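Local coordinates for protein bacterial regulatory proteins, tetR family (Corynebacterium glutamicum, PDB 3AQT) that binds resorcinol and acts as a TetR-family transcriptional repressor, probably through a helix-turn-helix DNA-binding domain, at residues Q42-E45 against Q46-R50; I145-G148 against A149-P152; L166-G169 against L170-R174; A215-L218 against R219-G222; L135-R138 against I139-G142. All blocks are in the same frame, centred on the assembly; numbering follows the deposited sequence.

Interaction 1 (Q42-E45 against Q46-R50)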
loop_
_atom_site.group_PDB
_atom_site.type_symbol
_atom_site.label_atom_id
_atom_site.label_comp_id
_atom_site.label_asym_id
_atom_site.label_seq_id
_atom_site.Cartn_x
_atom_site.Cartn_y
_atom_site.Cartn_z
ATOM N N GLN B 42 -30.094 -7.297 21.094
ATOM C CA GLN B 42 -29.115 -7.906 21.987
ATOM C C GLN B 42 -28.668 -9.249 21.425
ATOM O O GLN B 42 -27.510 -9.637 21.555
ATOM C CB GLN B 42 -29.718 -8.101 23.380
ATOM C CG GLN B 42 -28.731 -8.614 24.415
ATOM C CD GLN B 42 -29.378 -8.850 25.771
ATOM O OE1 GLN B 42 -30.291 -9.667 25.902
ATOM N NE2 GLN B 42 -28.910 -8.130 26.786
ATOM N N LYS B 43 -29.608 -9.958 20.813
ATOM C CA LYS B 43 -29.342 -11.258 20.207
ATOM C C LYS B 43 -28.364 -11.078 19.054
ATOM O O LYS B 43 -27.425 -11.857 18.891
ATOM C CB LYS B 43 -30.652 -11.860 19.693
ATOM C CG LYS B 43 -30.499 -13.069 18.781
ATOM C CD LYS B 43 -31.858 -13.485 18.229
ATOM C CE LYS B 43 -31.753 -14.665 17.275
ATOM N NZ LYS B 43 -33.088 -15.033 16.722
ATOM N N ARG B 44 -28.602 -10.045 18.255
ATOM C CA ARG B 44 -27.746 -9.733 17.120
ATOM C C ARG B 44 -26.344 -9.362 17.611
ATOM O O ARG B 44 -25.339 -9.744 17.010
ATOM C CB ARG B 44 -28.348 -8.571 16.325
ATOM C CG ARG B 44 -27.468 -8.051 15.200
ATOM C CD ARG B 44 -27.983 -6.721 14.668
ATOM N NE ARG B 44 -26.997 -6.053 13.819
ATOM C CZ ARG B 44 -26.673 -6.434 12.587
ATOM N NH1 ARG B 44 -27.258 -7.488 12.035
ATOM N NH2 ARG B 44 -25.755 -5.761 11.905
ATOM N N GLU B 45 -26.288 -8.621 18.713
ATOM C CA GLU B 45 -25.024 -8.196 19.292
ATOM C C GLU B 45 -24.129 -9.365 19.681
ATOM O O GLU B 45 -22.955 -9.401 19.307
ATOM C CB GLU B 45 -25.279 -7.307 20.512
ATOM C CG GLU B 45 -25.449 -5.828 20.174
ATOM C CD GLU B 45 -26.097 -5.039 21.302
ATOM O OE1 GLU B 45 -25.770 -5.301 22.481
ATOM O OE2 GLU B 45 -26.926 -4.149 21.007
ATOM N N GLN B 46 -24.672 -10.322 20.426
ATOM C CA GLN B 46 -23.869 -11.467 20.834
ATOM C C GLN B 46 -23.584 -12.438 19.688
ATOM O O GLN B 46 -22.574 -13.137 19.705
ATOM C CB GLN B 46 -24.524 -12.209 22.004
ATOM C CG GLN B 46 -25.946 -12.657 21.746
ATOM C CD GLN B 46 -26.401 -13.717 22.737
ATOM O OE1 GLN B 46 -26.181 -13.593 23.953
ATOM N NE2 GLN B 46 -27.044 -14.765 22.224
ATOM N N THR B 47 -24.467 -12.482 18.694
ATOM C CA THR B 47 -24.260 -13.366 17.552
ATOM C C THR B 47 -23.085 -12.853 16.727
ATOM O O THR B 47 -22.245 -13.645 16.293
ATOM C CB THR B 47 -25.522 -13.463 16.661
ATOM O OG1 THR B 47 -26.611 -13.977 17.435
ATOM C CG2 THR B 47 -25.275 -14.405 15.492
ATOM N N ARG B 48 -23.020 -11.537 16.507
ATOM C CA ARG B 48 -21.897 -10.972 15.755
ATOM C C ARG B 48 -20.626 -11.340 16.504
ATOM O O ARG B 48 -19.650 -11.795 15.907
ATOM C CB ARG B 48 -21.985 -9.440 15.635
ATOM C CG ARG B 48 -23.035 -8.942 14.649
ATOM C CD ARG B 48 -23.093 -7.416 14.546
ATOM N NE ARG B 48 -22.167 -6.861 13.553
ATOM C CZ ARG B 48 -20.909 -6.491 13.798
ATOM N NH1 ARG B 48 -20.392 -6.609 15.021
ATOM N NH2 ARG B 48 -20.161 -5.998 12.815
ATOM N N ALA B 49 -20.650 -11.156 17.817
ATOM C CA ALA B 49 -19.506 -11.471 18.652
ATOM C C ALA B 49 -19.102 -12.935 18.503
ATOM O O ALA B 49 -17.911 -13.251 18.369
ATOM C CB ALA B 49 -19.830 -11.156 20.101
ATOM N N ARG B 50 -20.093 -13.827 18.517
ATOM C CA ARG B 50 -19.833 -15.256 18.385
ATOM C C ARG B 50 -19.320 -15.625 17.008
ATOM O O ARG B 50 -18.495 -16.534 16.868
ATOM C CB ARG B 50 -21.094 -16.053 18.699
ATOM C CG ARG B 50 -21.499 -15.965 20.146
ATOM C CD ARG B 50 -22.815 -16.656 20.394
ATOM N NE ARG B 50 -23.279 -16.419 21.754
ATOM C CZ ARG B 50 -24.412 -16.903 22.254
ATOM N NH1 ARG B 50 -25.202 -17.656 21.497
ATOM N NH2 ARG B 50 -24.753 -16.641 23.511
#
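The R44 and R48 side chains, one helical turn apart, run side by side and point the same way; their guanidinium planes are turned 46° against each other. Over one face of the R44 guanidinium, displaced toward its rim, sits CD of R48, 3.9 Å above the plane, so the aliphatic part of one arginine lies against the flat end of the other. The R48 group in turn meets NH2 of R44 obliquely, and R44 NH2 and R48 NE, two like charges, come within 4.1 Å. The bend at chi3 (88°) turns NE and the guanidinium of R48 off from CD, whereas R44 stays extended from CG to NE. Within 46-50, Q46 NE2 lies over one face of the R50 guanidinium, toward its rim.

Behind the side chains runs the backbone ladder of helix 41-62, in which R48 N donates to R44 O and A49 N to E45 O. One rung is doubled. K43 O accepts both T47 N at 3.0 Å and T47 OG1 at 2.7 Å, the two donors arriving from opposite faces of the carbonyl plane. The hydroxyl folds back because OG1 stands beside its own backbone N (chi1 -60°), a bond to the carbonyl four residues back that threonines in helices can make.

Y86 is touched by K43, R44 and T47, and its carbonyl takes a weak bond from R48 NE, which joins the first helix to the loop that ends the predicted helix-turn-helix motif. The paired arginines should repel each other mildly, while the buried T47 hydroxyl has its proton committed to K43 O.

Interaction 2 (I145-G148 against A149-P152)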
loop_
_atom_site.group_PDB
_atom_site.type_symbol
_atom_site.label_atom_id
_atom_site.label_comp_id
_atom_site.label_asym_id
_atom_site.label_seq_id
_atom_site.Cartn_x
_atom_site.Cartn_y
_atom_site.Cartn_z
ATOM N N ILE B 145 -2.262 -10.335 2.578
ATOM C CA ILE B 145 -2.305 -10.774 1.188
ATOM C C ILE B 145 -3.721 -10.777 0.617
ATOM O O ILE B 145 -4.026 -9.991 -0.278
ATOM C CB ILE B 145 -1.677 -12.183 1.022
ATOM C CG1 ILE B 145 -2.368 -13.183 1.953
ATOM C CG2 ILE B 145 -0.181 -12.121 1.317
ATOM C CD1 ILE B 145 -1.836 -14.626 1.911
ATOM N N GLN B 146 -4.583 -11.647 1.143
ATOM C CA GLN B 146 -5.966 -11.756 0.675
ATOM C C GLN B 146 -6.922 -10.650 1.128
ATOM O O GLN B 146 -8.140 -10.812 1.030
ATOM C CB GLN B 146 -6.575 -13.100 1.098
ATOM C CG GLN B 146 -6.150 -14.301 0.278
ATOM C CD GLN B 146 -5.111 -15.141 0.981
ATOM O OE1 GLN B 146 -5.273 -15.499 2.147
ATOM N NE2 GLN B 146 -4.037 -15.471 0.274
HETATM N N MSE B 147 -6.399 -9.534 1.625
HETATM C CA MSE B 147 -7.281 -8.461 2.075
HETATM C C MSE B 147 -6.793 -7.099 1.581
HETATM O O MSE B 147 -5.734 -6.610 1.986
HETATM C CB MSE B 147 -7.398 -8.487 3.610
HETATM C CG MSE B 147 -8.431 -7.518 4.215
HETATM SE SE MSE B 147 -8.776 -7.783 6.140
HETATM C CE MSE B 147 -7.060 -7.214 6.846
ATOM N N GLY B 148 -7.573 -6.499 0.685
ATOM C CA GLY B 148 -7.211 -5.202 0.140
ATOM C C GLY B 148 -7.576 -4.083 1.091
ATOM O O GLY B 148 -7.120 -2.950 0.946
ATOM N N ALA B 149 -8.411 -4.410 2.068
ATOM C CA ALA B 149 -8.836 -3.436 3.048
ATOM C C ALA B 149 -7.900 -3.462 4.252
ATOM O O ALA B 149 -8.216 -2.900 5.300
ATOM C CB ALA B 149 -10.277 -3.720 3.484
ATOM N N ALA B 150 -6.747 -4.108 4.106
ATOM C CA ALA B 150 -5.786 -4.171 5.205
ATOM C C ALA B 150 -5.395 -2.763 5.644
ATOM O O ALA B 150 -5.385 -2.451 6.830
ATOM C CB ALA B 150 -4.546 -4.942 4.785
ATOM N N HIS B 151 -5.095 -1.908 4.676
ATOM C CA HIS B 151 -4.693 -0.547 4.979
ATOM C C HIS B 151 -5.717 0.208 5.820
ATOM O O HIS B 151 -5.375 0.776 6.852
ATOM C CB HIS B 151 -4.416 0.227 3.692
ATOM C CG HIS B 151 -3.800 1.569 3.927
ATOM N ND1 HIS B 151 -2.469 1.730 4.254
ATOM C CD2 HIS B 151 -4.343 2.810 3.944
ATOM C CE1 HIS B 151 -2.221 3.011 4.462
ATOM N NE2 HIS B 151 -3.341 3.687 4.281
ATOM N N PRO B 152 -6.987 0.238 5.385
ATOM C CA PRO B 152 -8.014 0.952 6.158
ATOM C C PRO B 152 -8.163 0.417 7.588
ATOM O O PRO B 152 -8.387 1.187 8.523
ATOM C CB PRO B 152 -9.287 0.742 5.331
ATOM C CG PRO B 152 -8.781 0.549 3.942
ATOM C CD PRO B 152 -7.552 -0.304 4.135
HETATM O O HOH W 1 -4.567 -2.606 1.773
#
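A type I beta turn from M147 to A150 links helix 138-146 to helix 150-157 in the ligand-binding part of this TetR-type repressor, and A149 occupies the N-cap position of the second helix. The hydrogen bond that closes the turn, from A150 N to M147 O, is weak at 3.4 Å. Apolar contact supplements it. The selenomethionine M147 bends at chi3 (68°) and so carries its terminal methyl back over the turn, where CE lies 3.7 Å from A150 CA and 4.0 Å from A150 CB. Farther up the same side chain, CG is 4.3 Å from A149 CB.

A water bridges the next step of the chain: it donates to G148 O at 2.7 Å and accepts from H151 N at 3.0 Å. The first turn of a helix has amide N-H groups with no carbonyl of the preceding turn to bind, and here the water takes one of them.

The M147 side chain also packs on L94 and A98 of helix 90-111, while H151 NE2 is hydrogen-bonded to T185 and the H151 side chain packs on A193 of the second subunit. A149 has no side-chain oxygen with which to cap the helix. Across the junction the direct backbone bond is weak, a water relays G148 O to H151 N, and the M147 side chain supplies apolar contact, so the polar start of the helix is met partly by solvent.

Interaction 3 (L166-G169 against L170-R174)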
loop_
_atom_site.group_PDB
_atom_site.type_symbol
_atom_site.label_atom_id
_atom_site.label_comp_id
_atom_site.label_asym_id
_atom_site.label_seq_id
_atom_site.Cartn_x
_atom_site.Cartn_y
_atom_site.Cartn_z
ATOM N N LEU B 166 4.777 9.010 16.517
ATOM C CA LEU B 166 5.456 9.932 15.621
ATOM C C LEU B 166 5.387 11.367 16.133
ATOM O O LEU B 166 6.370 12.100 16.059
ATOM C CB LEU B 166 4.860 9.849 14.220
ATOM C CG LEU B 166 5.173 8.555 13.459
ATOM C CD1 LEU B 166 4.468 8.592 12.102
ATOM C CD2 LEU B 166 6.690 8.390 13.286
ATOM N N LEU B 167 4.233 11.772 16.652
ATOM C CA LEU B 167 4.086 13.119 17.186
ATOM C C LEU B 167 5.073 13.313 18.329
ATOM O O LEU B 167 5.686 14.369 18.475
ATOM C CB LEU B 167 2.672 13.343 17.713
ATOM C CG LEU B 167 2.506 14.698 18.410
ATOM C CD1 LEU B 167 2.864 15.826 17.437
ATOM C CD2 LEU B 167 1.080 14.842 18.926
ATOM N N HIS B 168 5.205 12.278 19.148
ATOM C CA HIS B 168 6.115 12.287 20.281
ATOM C C HIS B 168 7.540 12.561 19.773
ATOM O O HIS B 168 8.239 13.435 20.285
ATOM C CB HIS B 168 6.019 10.928 20.987
ATOM C CG HIS B 168 6.989 10.750 22.110
ATOM N ND1 HIS B 168 7.584 11.811 22.759
ATOM C CD2 HIS B 168 7.460 9.629 22.707
ATOM C CE1 HIS B 168 8.381 11.350 23.707
ATOM N NE2 HIS B 168 8.325 10.030 23.696
ATOM N N GLY B 169 7.952 11.823 18.747
ATOM C CA GLY B 169 9.279 12.006 18.190
ATOM C C GLY B 169 9.480 13.369 17.548
ATOM O O GLY B 169 10.597 13.883 17.484
ATOM N N LEU B 170 8.396 13.957 17.064
ATOM C CA LEU B 170 8.471 15.263 16.434
ATOM C C LEU B 170 8.683 16.322 17.515
ATOM O O LEU B 170 9.513 17.220 17.366
ATOM C CB LEU B 170 7.178 15.536 15.666
ATOM C CG LEU B 170 7.148 16.741 14.736
ATOM C CD1 LEU B 170 8.216 16.588 13.658
ATOM C CD2 LEU B 170 5.768 16.849 14.097
ATOM N N GLU B 171 7.941 16.194 18.612
ATOM C CA GLU B 171 8.026 17.129 19.725
ATOM C C GLU B 171 9.410 17.153 20.371
ATOM O O GLU B 171 9.851 18.197 20.838
ATOM C CB GLU B 171 6.990 16.777 20.796
ATOM C CG GLU B 171 5.550 16.725 20.313
ATOM C CD GLU B 171 4.917 18.087 20.206
ATOM O OE1 GLU B 171 4.821 18.769 21.244
ATOM O OE2 GLU B 171 4.511 18.482 19.095
ATOM N N THR B 172 10.093 16.013 20.413
ATOM C CA THR B 172 11.415 15.968 21.028
ATOM C C THR B 172 12.562 16.220 20.051
ATOM O O THR B 172 13.733 16.044 20.407
ATOM C CB THR B 172 11.676 14.612 21.717
ATOM O OG1 THR B 172 11.751 13.576 20.730
ATOM C CG2 THR B 172 10.565 14.298 22.706
ATOM N N GLY B 173 12.229 16.620 18.824
ATOM C CA GLY B 173 13.247 16.879 17.821
ATOM C C GLY B 173 13.933 15.635 17.271
ATOM O O GLY B 173 14.916 15.737 16.535
ATOM N N ARG B 174 13.429 14.458 17.626
ATOM C CA ARG B 174 14.008 13.206 17.149
ATOM C C ARG B 174 13.658 12.958 15.680
ATOM O O ARG B 174 14.455 12.401 14.935
ATOM C CB ARG B 174 13.488 12.039 17.986
ATOM C CG ARG B 174 14.235 10.729 17.788
ATOM C CD ARG B 174 15.642 10.818 18.344
ATOM N NE ARG B 174 16.225 9.505 18.608
ATOM C CZ ARG B 174 17.358 9.069 18.062
ATOM N NH1 ARG B 174 18.028 9.838 17.212
ATOM N NH2 ARG B 174 17.838 7.877 18.389
#
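L167 and E171 meet one turn apart: the leucine sends CG away from its backbone N (chi1 174°), toward the C-terminal end of the helix, and a bend at chi2 (-80°) folds the glutamate's carboxylate back. L167 CD1 thereby touches E171 OE2 at 3.5 Å and E171 CG at 4.0 Å, a methyl laid against the bent acid with no polar bond between the two. H168 and T172 repeat the spacing on the next residue pair, H168 CE1 lying 3.8 Å from T172 CG2 and the methyl meeting the ring obliquely.

The backbone shows the helix running out. E171 N still donates to L167 O at 2.9 Å and T172 N to H168 O at 3.2 Å, but T172 has already left helical backbone angles. G169 O receives a weak bond from R174 N at 2.9 Å. G173, between T172 and R174, takes a positive phi (72°), which glycine adopts readily, and its N bonds to L170 O at 3.1 Å.

R174 carries its guanidinium off to salt bridges with D118 and E227, tying the turn to the residue before helix 119-134 and to helix 225-231. H168 and T172 both rest on P119, and L166 packs on F123, a residue of the resorcinol pocket. With a glycine in the left-handed helical conformation, this end of helix 159-171 resembles a Schellman ending, one of its bonds weak.

Interaction 4 (A215-L218 against R219-G222)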
loop_
_atom_site.group_PDB
_atom_site.type_symbol
_atom_site.label_atom_id
_atom_site.label_comp_id
_atom_site.label_asym_id
_atom_site.label_seq_id
_atom_site.Cartn_x
_atom_site.Cartn_y
_atom_site.Cartn_z
ATOM N N ALA B 215 14.392 0.393 9.833
ATOM C CA ALA B 215 15.404 1.407 9.541
ATOM C C ALA B 215 14.921 2.356 8.451
ATOM O O ALA B 215 15.063 3.574 8.566
ATOM C CB ALA B 215 16.704 0.743 9.117
ATOM N N ALA B 216 14.345 1.793 7.392
ATOM C CA ALA B 216 13.842 2.603 6.287
ATOM C C ALA B 216 12.753 3.558 6.760
ATOM O O ALA B 216 12.687 4.704 6.304
ATOM C CB ALA B 216 13.308 1.712 5.171
HETATM N N MSE B 217 11.901 3.098 7.674
HETATM C CA MSE B 217 10.840 3.962 8.176
HETATM C C MSE B 217 11.437 5.051 9.056
HETATM O O MSE B 217 10.939 6.186 9.074
HETATM C CB MSE B 217 9.787 3.155 8.947
HETATM C CG MSE B 217 8.941 2.215 8.078
HETATM SE SE MSE B 217 8.155 3.048 6.482
HETATM C CE MSE B 217 7.270 4.528 7.329
ATOM N N LEU B 218 12.513 4.713 9.771
ATOM C CA LEU B 218 13.184 5.684 10.628
ATOM C C LEU B 218 13.811 6.750 9.754
ATOM O O LEU B 218 13.765 7.934 10.074
ATOM C CB LEU B 218 14.264 5.019 11.494
ATOM C CG LEU B 218 13.750 4.272 12.730
ATOM C CD1 LEU B 218 14.901 3.694 13.523
ATOM C CD2 LEU B 218 12.959 5.234 13.595
ATOM N N ARG B 219 14.401 6.334 8.641
ATOM C CA ARG B 219 15.001 7.310 7.748
ATOM C C ARG B 219 13.902 8.190 7.153
ATOM O O ARG B 219 14.062 9.402 7.016
ATOM C CB ARG B 219 15.800 6.607 6.650
ATOM C CG ARG B 219 17.129 6.063 7.144
ATOM C CD ARG B 219 18.020 5.632 6.002
ATOM N NE ARG B 219 17.728 4.271 5.581
ATOM C CZ ARG B 219 18.354 3.199 6.049
ATOM N NH1 ARG B 219 19.318 3.335 6.950
ATOM N NH2 ARG B 219 18.003 1.991 5.623
HETATM N N MSE B 220 12.767 7.579 6.833
HETATM C CA MSE B 220 11.658 8.326 6.273
HETATM C C MSE B 220 11.197 9.443 7.193
HETATM O O MSE B 220 10.725 10.472 6.717
HETATM C CB MSE B 220 10.477 7.404 5.975
HETATM C CG MSE B 220 9.349 8.129 5.263
HETATM SE SE MSE B 220 7.760 7.076 5.077
HETATM C CE MSE B 220 6.925 7.612 6.747
ATOM N N VAL B 221 11.323 9.251 8.508
ATOM C CA VAL B 221 10.907 10.295 9.439
ATOM C C VAL B 221 12.024 11.221 9.942
ATOM O O VAL B 221 11.860 11.919 10.951
ATOM C CB VAL B 221 10.109 9.722 10.645
ATOM C CG1 VAL B 221 8.733 9.276 10.165
ATOM C CG2 VAL B 221 10.852 8.567 11.295
ATOM N N GLY B 222 13.154 11.227 9.238
ATOM C CA GLY B 222 14.229 12.140 9.586
ATOM C C GLY B 222 15.396 11.694 10.435
ATOM O O GLY B 222 16.079 12.529 11.026
#
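A215 O accepts R219 N at 2.8 Å, the shortest backbone bond between these two parts of helix 209-220, and the arginine's own side chain then passes over the same carbonyl. The helix ends in a Schellman motif: G222, with positive phi (97°), is its C-prime residue, G222 N bonding to R219 O and V223 N to L218 O. Before it, V221 N is shared, donating to M217 O at 3.1 Å and more weakly to L218 O at 3.2 Å.

R219 bends at chi3 (-85°) and lies back along the preceding turn. One face of its guanidinium has A215 O 4.0 Å above the plane, toward the rim, and NH2 reaches A215 CB at 3.9 Å. Its polar end is directed to the carbonyl of A225 through NH1. The arginine thus joins its helix end to the start of helix 225-231, and R219 NH1 of the second subunit bonds to M220 O, so this helix terminus belongs to the dimer contact as well.

The selenomethionines M217 and M220 run side by side, pointing the same way, toward helix 180-199; M217 also packs on F123 and L127, both residues of the resorcinol pocket, and M220 meets M220 of the second subunit. V221 carries CG2 between its backbone N and carbonyl carbon, where that methyl lies 3.2 Å from L218 O and 3.3 Å from M217 O.

Interaction 5 (L135-R138 against I139-G142)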
loop_
_atom_site.group_PDB
_atom_site.type_symbol
_atom_site.label_atom_id
_atom_site.label_comp_id
_atom_site.label_asym_id
_atom_site.label_seq_id
_atom_site.Cartn_x
_atom_site.Cartn_y
_atom_site.Cartn_z
ATOM N N LEU B 135 5.105 -12.721 9.776
ATOM C CA LEU B 135 5.800 -13.884 9.252
ATOM C C LEU B 135 5.617 -15.106 10.134
ATOM O O LEU B 135 6.145 -16.176 9.831
ATOM C CB LEU B 135 7.295 -13.584 9.112
ATOM C CG LEU B 135 7.635 -12.264 8.414
ATOM C CD1 LEU B 135 9.147 -12.126 8.305
ATOM C CD2 LEU B 135 6.976 -12.211 7.037
ATOM N N GLU B 136 4.871 -14.961 11.223
ATOM C CA GLU B 136 4.672 -16.082 12.131
ATOM C C GLU B 136 3.216 -16.476 12.360
ATOM O O GLU B 136 2.936 -17.623 12.678
ATOM C CB GLU B 136 5.356 -15.786 13.467
ATOM C CG GLU B 136 6.883 -15.789 13.384
ATOM C CD GLU B 136 7.544 -15.266 14.653
ATOM O OE1 GLU B 136 7.108 -15.664 15.754
ATOM O OE2 GLU B 136 8.503 -14.465 14.549
ATOM N N ASP B 137 2.292 -15.533 12.202
ATOM C CA ASP B 137 0.872 -15.828 12.389
ATOM C C ASP B 137 0.190 -16.118 11.061
ATOM O O ASP B 137 0.079 -15.242 10.201
ATOM C CB ASP B 137 0.151 -14.663 13.070
ATOM C CG ASP B 137 0.368 -14.634 14.568
ATOM O OD1 ASP B 137 1.540 -14.573 14.997
ATOM O OD2 ASP B 137 -0.635 -14.667 15.317
ATOM N N ARG B 138 -0.265 -17.358 10.909
ATOM C CA ARG B 138 -0.945 -17.801 9.700
ATOM C C ARG B 138 -2.023 -16.804 9.324
ATOM O O ARG B 138 -2.096 -16.337 8.191
ATOM C CB ARG B 138 -1.592 -19.161 9.949
ATOM C CG ARG B 138 -2.213 -19.813 8.730
ATOM C CD ARG B 138 -3.065 -20.999 9.144
ATOM N NE ARG B 138 -2.384 -21.870 10.104
ATOM C CZ ARG B 138 -1.381 -22.690 9.802
ATOM N NH1 ARG B 138 -0.932 -22.762 8.553
ATOM N NH2 ARG B 138 -0.824 -23.438 10.748
ATOM N N ILE B 139 -2.858 -16.480 10.301
ATOM C CA ILE B 139 -3.966 -15.563 10.104
ATOM C C ILE B 139 -3.498 -14.166 9.689
ATOM O O ILE B 139 -4.142 -13.517 8.869
ATOM C CB ILE B 139 -4.843 -15.513 11.390
ATOM C CG1 ILE B 139 -6.207 -14.909 11.076
ATOM C CG2 ILE B 139 -4.143 -14.723 12.483
ATOM C CD1 ILE B 139 -7.164 -15.880 10.613
ATOM N N TRP B 140 -2.375 -13.712 10.242
ATOM C CA TRP B 140 -1.833 -12.394 9.904
ATOM C C TRP B 140 -1.388 -12.346 8.453
ATOM O O TRP B 140 -1.771 -11.446 7.705
ATOM C CB TRP B 140 -0.644 -12.046 10.798
ATOM C CG TRP B 140 -1.033 -11.425 12.097
ATOM C CD1 TRP B 140 -1.797 -11.986 13.079
ATOM C CD2 TRP B 140 -0.709 -10.106 12.542
ATOM N NE1 TRP B 140 -1.972 -11.094 14.106
ATOM C CE2 TRP B 140 -1.315 -9.931 13.803
ATOM C CE3 TRP B 140 0.037 -9.052 11.995
ATOM C CZ2 TRP B 140 -1.205 -8.744 14.530
ATOM C CZ3 TRP B 140 0.147 -7.870 12.714
ATOM C CH2 TRP B 140 -0.472 -7.726 13.973
ATOM N N GLY B 141 -0.567 -13.314 8.063
ATOM C CA GLY B 141 -0.100 -13.359 6.695
ATOM C C GLY B 141 -1.284 -13.307 5.756
ATOM O O GLY B 141 -1.218 -12.712 4.685
ATOM N N GLY B 142 -2.378 -13.934 6.166
ATOM C CA GLY B 142 -3.572 -13.940 5.348
ATOM C C GLY B 142 -4.184 -12.559 5.229
ATOM O O GLY B 142 -4.750 -12.223 4.192
#
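Van der Waals contact between side chains comes first: D137 and W140 lie side by side, pointing the same way, the carboxylate plane turned 67° from the indole. D137 CB approaches W140 CD1 to 3.3 Å, meeting the ring obliquely, and D137 OD2 stands 3.7 Å from the same carbon. In the tryptophan, chi1 (-86°) sets CG beside the backbone N and chi2 turns CD1 to D137.

Backbone hydrogen bonds form the second group. D137 is at the N-cap position, though its side chain makes no capping bond; its carbonyl accepts the amides of W140 and G141 in the first turn of helix 138-146. G141 N reaches D137 O at 3.0 Å with an almost straight N-H...O angle of 170°, while W140 N gives the same oxygen a weak bond at 2.9 Å. G142 N then binds R138 O at 3.2 Å, continuing the helical pattern.

Long polar reach makes the third: R138 NE is hydrogen-bonded to the A60 carbonyl of helix 41-62. Among its neighbours, W140 is buried between helix 119-134, where it meets H133 and L130, and helix 90-111, where its ring meets F102 edge-to-face and A101 and V105 pack alongside.

In the fold
From the N terminus, interaction 1 lies within helix 41-62, about 25 Å from the centre of the chain to its own centre. Interaction 5 opens helix 138-146 after the loop that follows helix 119-134, and interaction 2 turns the chain from that helix into helix 150-157. Interactions 3 and 4 end helices 159-171 and 209-220, on the opposite side of the chain's centre from interaction 1. All five are local and follow in series, none enclosing or crossing another. Interactions 3 and 4 nevertheless meet in space: L166 CD2 touches V221 CG1 at 3.8 Å, bringing the two helix ends together.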